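Local coordinates for protein CrataBL (Crataeva tapia, PDB 4IHZ) that inhibits trypsin and probably, more strongly, factor Xa, and probably also acts as a lectin that recognises glucose and N-acetylglucosamine, at residues Val63-His72 / Phe105-Arg116. Numbering follows the deposited sequence.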
loop_
_atom_site.group_PDB
_atom_site.type_symbol
_atom_site.label_atom_id
_atom_site.label_comp_id
_atom_site.label_asym_id
_atom_site.label_seq_id
_atom_site.Cartn_x
_atom_site.Cartn_y
_atom_site.Cartn_z
ATOM N N VAL A 63 -6.243 -12.394 18.832
ATOM C CA VAL A 63 -5.960 -13.101 17.601
ATOM C C VAL A 63 -6.049 -14.620 17.821
ATOM O O VAL A 63 -5.282 -15.166 18.602
ATOM C CB VAL A 63 -4.537 -12.734 17.126
ATOM C CG1 VAL A 63 -4.141 -13.533 15.899
ATOM C CG2 VAL A 63 -4.424 -11.231 16.876
ATOM N N PRO A 64 -6.967 -15.304 17.107
ATOM C CA PRO A 64 -7.049 -16.751 17.312
ATOM C C PRO A 64 -5.938 -17.457 16.566
ATOM O O PRO A 64 -5.531 -17.009 15.496
ATOM C CB PRO A 64 -8.395 -17.137 16.687
ATOM C CG PRO A 64 -9.025 -15.895 16.254
ATOM C CD PRO A 64 -7.981 -14.835 16.147
ATOM N N LEU A 65 -5.444 -18.547 17.155
ATOM C CA LEU A 65 -4.476 -19.388 16.491
ATOM C C LEU A 65 -5.197 -20.218 15.455
ATOM O O LEU A 65 -6.407 -20.486 15.586
ATOM C CB LEU A 65 -3.827 -20.330 17.525
ATOM C CG LEU A 65 -3.095 -19.589 18.659
ATOM C CD1 LEU A 65 -2.458 -20.527 19.670
ATOM C CD2 LEU A 65 -2.049 -18.632 18.112
ATOM N N SER A 66 -4.450 -20.675 14.452
ATOM C CA SER A 66 -4.969 -21.594 13.451
ATOM C C SER A 66 -6.182 -21.034 12.709
ATOM O O SER A 66 -7.097 -21.772 12.335
ATOM C CB SER A 66 -5.267 -22.970 14.094
ATOM O OG SER A 66 -4.057 -23.562 14.486
ATOM N N HIS A 67 -6.166 -19.712 12.481
ATOM C CA HIS A 67 -7.313 -18.982 11.905
ATOM C C HIS A 67 -6.776 -17.887 10.968
ATOM O O HIS A 67 -5.819 -17.191 11.306
ATOM C CB HIS A 67 -8.136 -18.375 13.050
ATOM C CG HIS A 67 -9.213 -17.432 12.613
ATOM N ND1 HIS A 67 -10.523 -17.824 12.441
ATOM C CD2 HIS A 67 -9.175 -16.106 12.326
ATOM C CE1 HIS A 67 -11.247 -16.780 12.065
ATOM N NE2 HIS A 67 -10.452 -15.724 11.987
ATOM N N ASN A 68 -7.362 -17.773 9.776
ATOM C CA ASN A 68 -6.916 -16.770 8.775
ATOM C C ASN A 68 -6.753 -15.393 9.369
ATOM O O ASN A 68 -7.648 -14.900 10.070
ATOM C CB ASN A 68 -7.952 -16.657 7.651
ATOM C CG ASN A 68 -7.945 -17.853 6.715
ATOM O OD1 ASN A 68 -6.995 -18.622 6.673
ATOM N ND2 ASN A 68 -9.031 -17.996 5.933
ATOM N N LEU A 69 -5.625 -14.754 9.062
ATOM C CA LEU A 69 -5.413 -13.373 9.411
ATOM C C LEU A 69 -4.580 -12.691 8.322
ATOM O O LEU A 69 -3.956 -13.363 7.467
ATOM C CB LEU A 69 -4.717 -13.235 10.763
ATOM C CG LEU A 69 -3.514 -14.143 11.023
ATOM C CD1 LEU A 69 -2.303 -13.501 10.345
ATOM C CD2 LEU A 69 -3.259 -14.282 12.515
ATOM N N ASN A 70 -4.614 -11.366 8.327
ATOM C CA ASN A 70 -3.680 -10.586 7.531
ATOM C C ASN A 70 -2.588 -10.100 8.448
ATOM O O ASN A 70 -2.782 -9.979 9.658
ATOM C CB ASN A 70 -4.360 -9.402 6.825
ATOM C CG ASN A 70 -5.327 -9.840 5.745
ATOM O OD1 ASN A 70 -6.220 -9.106 5.395
ATOM N ND2 ASN A 70 -5.206 -11.091 5.286
ATOM N N ILE A 71 -1.438 -9.813 7.864
ATOM C CA ILE A 71 -0.298 -9.271 8.579
ATOM C C ILE A 71 0.087 -8.027 7.810
ATOM O O ILE A 71 0.125 -8.046 6.572
ATOM C CB ILE A 71 0.888 -10.220 8.533
ATOM C CG1 ILE A 71 0.518 -11.574 9.137
ATOM C CG2 ILE A 71 2.105 -9.608 9.293
ATOM C CD1 ILE A 71 1.634 -12.610 8.928
ATOM N N HIS A 72 0.366 -6.951 8.534
ATOM C CA HIS A 72 0.978 -5.797 7.887
ATOM C C HIS A 72 2.070 -5.215 8.717
ATOM O O HIS A 72 2.054 -5.320 9.944
ATOM C CB HIS A 72 -0.065 -4.748 7.491
ATOM C CG HIS A 72 -0.628 -3.911 8.607
ATOM N ND1 HIS A 72 -1.835 -4.199 9.201
ATOM C CD2 HIS A 72 -0.196 -2.757 9.152
ATOM C CE1 HIS A 72 -2.117 -3.259 10.086
ATOM N NE2 HIS A 72 -1.146 -2.362 10.066
ATOM N N PHE A 105 -5.571 -6.205 1.708
ATOM C CA PHE A 105 -6.349 -6.777 2.819
ATOM C C PHE A 105 -7.484 -7.673 2.290
ATOM O O PHE A 105 -8.214 -7.305 1.349
ATOM C CB PHE A 105 -7.007 -5.694 3.686
ATOM C CG PHE A 105 -6.115 -5.084 4.748
ATOM C CD1 PHE A 105 -5.320 -5.870 5.575
ATOM C CD2 PHE A 105 -6.165 -3.708 4.968
ATOM C CE1 PHE A 105 -4.532 -5.258 6.577
ATOM C CE2 PHE A 105 -5.394 -3.080 5.943
ATOM C CZ PHE A 105 -4.577 -3.861 6.766
ATOM N N ARG A 106 -7.601 -8.846 2.900
ATOM C CA ARG A 106 -8.707 -9.780 2.680
ATOM C C ARG A 106 -8.711 -10.389 1.286
ATOM O O ARG A 106 -9.687 -11.046 0.898
ATOM C CB ARG A 106 -10.067 -9.160 3.041
ATOM C CG ARG A 106 -10.239 -8.785 4.503
ATOM C CD ARG A 106 -11.561 -8.046 4.775
ATOM N NE ARG A 106 -11.539 -6.720 4.165
ATOM C CZ ARG A 106 -10.918 -5.653 4.681
ATOM N NH1 ARG A 106 -10.266 -5.727 5.843
ATOM N NH2 ARG A 106 -10.955 -4.499 4.032
ATOM N N SER A 107 -7.622 -10.203 0.537
ATOM C CA SER A 107 -7.482 -10.813 -0.778
ATOM C C SER A 107 -7.149 -12.301 -0.661
ATOM O O SER A 107 -6.695 -12.806 0.398
ATOM C CB SER A 107 -6.462 -10.071 -1.651
ATOM O OG SER A 107 -5.158 -10.425 -1.267
ATOM N N LEU A 108 -7.399 -13.025 -1.740
ATOM C CA LEU A 108 -7.148 -14.477 -1.729
ATOM C C LEU A 108 -5.748 -14.864 -1.318
ATOM O O LEU A 108 -5.564 -15.933 -0.725
ATOM C CB LEU A 108 -7.421 -15.097 -3.102
ATOM C CG LEU A 108 -8.866 -15.315 -3.487
ATOM C CD1 LEU A 108 -8.823 -16.181 -4.731
ATOM C CD2 LEU A 108 -9.613 -16.002 -2.343
ATOM N N GLY A 109 -4.772 -14.007 -1.652
ATOM C CA GLY A 109 -3.373 -14.332 -1.467
ATOM C C GLY A 109 -2.828 -13.774 -0.160
ATOM O O GLY A 109 -1.658 -13.955 0.119
ATOM N N SER A 110 -3.700 -13.168 0.655
ATOM C CA SER A 110 -3.307 -12.378 1.848
ATOM C C SER A 110 -3.275 -13.158 3.156
ATOM O O SER A 110 -2.896 -12.619 4.194
ATOM C CB SER A 110 -4.324 -11.218 2.088
ATOM O OG SER A 110 -5.624 -11.701 2.528
ATOM N N TRP A 111 -3.755 -14.399 3.136
ATOM C CA TRP A 111 -4.049 -15.081 4.383
ATOM C C TRP A 111 -2.885 -15.876 4.951
ATOM O O TRP A 111 -2.314 -16.778 4.290
ATOM C CB TRP A 111 -5.268 -16.002 4.198
ATOM C CG TRP A 111 -6.520 -15.222 3.820
ATOM C CD1 TRP A 111 -7.201 -15.281 2.632
ATOM C CD2 TRP A 111 -7.209 -14.248 4.628
ATOM N NE1 TRP A 111 -8.281 -14.426 2.653
ATOM C CE2 TRP A 111 -8.320 -13.780 3.858
ATOM C CE3 TRP A 111 -7.010 -13.727 5.918
ATOM C CZ2 TRP A 111 -9.229 -12.826 4.345
ATOM C CZ3 TRP A 111 -7.916 -12.765 6.404
ATOM C CH2 TRP A 111 -9.011 -12.322 5.611
ATOM N N PHE A 112 -2.552 -15.537 6.187
ATOM C CA PHE A 112 -1.582 -16.318 6.971
ATOM C C PHE A 112 -2.286 -16.836 8.209
ATOM O O PHE A 112 -3.409 -16.414 8.526
ATOM C CB PHE A 112 -0.422 -15.404 7.401
ATOM C CG PHE A 112 0.402 -14.887 6.259
ATOM C CD1 PHE A 112 1.622 -15.495 5.948
ATOM C CD2 PHE A 112 -0.023 -13.767 5.500
ATOM C CE1 PHE A 112 2.405 -15.031 4.913
ATOM C CE2 PHE A 112 0.748 -13.287 4.449
ATOM C CZ PHE A 112 1.969 -13.887 4.158
ATOM N N ARG A 113 -1.624 -17.729 8.941
ATOM C CA ARG A 113 -2.098 -18.092 10.263
ATOM C C ARG A 113 -0.910 -18.207 11.187
ATOM O O ARG A 113 0.206 -18.456 10.738
ATOM C CB ARG A 113 -2.831 -19.461 10.259
ATOM C CG ARG A 113 -4.029 -19.463 9.329
ATOM C CD ARG A 113 -4.676 -20.840 9.274
ATOM N NE ARG A 113 -5.768 -20.759 8.311
ATOM C CZ ARG A 113 -6.693 -21.694 8.140
ATOM N NH1 ARG A 113 -6.661 -22.805 8.874
ATOM N NH2 ARG A 113 -7.637 -21.501 7.235
ATOM N N ILE A 114 -1.180 -18.048 12.481
ATOM C CA ILE A 114 -0.198 -18.328 13.538
ATOM C C ILE A 114 -0.588 -19.693 14.118
ATOM O O ILE A 114 -1.736 -19.884 14.535
ATOM C CB ILE A 114 -0.245 -17.276 14.646
ATOM C CG1 ILE A 114 0.136 -15.903 14.073
ATOM C CG2 ILE A 114 0.722 -17.661 15.794
ATOM C CD1 ILE A 114 -0.070 -14.720 15.064
ATOM N N GLU A 115 0.346 -20.634 14.095
ATOM C CA GLU A 115 0.067 -21.984 14.649
ATOM C C GLU A 115 1.054 -22.325 15.713
ATOM O O GLU A 115 2.206 -21.901 15.648
ATOM C CB GLU A 115 0.089 -23.052 13.558
ATOM C CG GLU A 115 -1.035 -22.847 12.528
ATOM C CD GLU A 115 -1.040 -23.828 11.378
ATOM O OE1 GLU A 115 -0.145 -24.704 11.292
ATOM O OE2 GLU A 115 -1.955 -23.696 10.518
ATOM N N ARG A 116 0.630 -23.128 16.698
ATOM C CA ARG A 116 1.620 -23.602 17.669
ATOM C C ARG A 116 2.611 -24.562 17.018
ATOM O O ARG A 116 2.262 -25.333 16.131
ATOM C CB ARG A 116 0.972 -24.285 18.865
ATOM C CG ARG A 116 0.125 -23.331 19.677
ATOM C CD ARG A 116 -0.208 -23.926 21.022
ATOM N NE ARG A 116 -0.883 -22.928 21.868
ATOM C CZ ARG A 116 -0.251 -21.954 22.533
ATOM N NH1 ARG A 116 1.068 -21.818 22.475
ATOM N NH2 ARG A 116 -0.966 -21.090 23.242
HETATM O O HOH W 1 -3.977 -17.642 13.268
HETATM O O HOH W 2 -1.609 -10.390 4.988
#
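Arg113 lays its side chain along Ser66, His67 and Asn68, in the loop that leads into strand 69-72. CB sits beside His67 O. Arg113 CG is closer to that same carbonyl oxygen, 3.5 Å from His67 O, and CD passes His67 N and the carbonyl carbon of Ser66. The chain is extended from CG to NE (chi3 -177°), which carries the guanidinium to the amide of Asn68. There Arg113 NE and NH2 grip Asn68 OD1 side-on, each nitrogen 3.0 Å from that oxygen. OD1 lies in the guanidinium plane, but both nitrogens reach it from the same face of the amide, whose plane is turned 61° from the guanidinium. NH1 lies near Ser66 O, His67 CA sits over one guanidinium face, and NH2 has a second, weak hydrogen bond to Gly129 O. Asn68 ND2 is held separately, by Gly129 O and Gln56 OE1.

Behind this grip the backbones meet in a single antiparallel bridge: Leu69 N donates to Phe112 O (2.8 Å) and Phe112 N to Leu69 O (2.9 Å). Farther along, Ser66 N donates to Ile114 O at 2.8 Å, and a water links Pro64 O, His67 N and Ile114 N.

The indole of Trp111 sits between two asparagines, with Asn70 ND2 over one face and Asn68 ND2 over the opposite one. Asn70 OD1 accepts from Arg106 N (2.9 Å), while its ND2 makes weak bonds to the hydroxyl and carbonyl of Ser110, at the end of the type I turn 107-110.

On the buried side, Ile71 CD1 makes a CH-pi contact over the Phe112 ring, and Leu69 CD2 meets Ile114. The strands run nearly perpendicular, at 98°, so pairing stays local where the contact joins the two-stranded 52-55/69-72 sheet to the four-stranded sheet edged by 112-117, within a beta-trefoil, probably of the Kunitz-type (I3) inhibitor family.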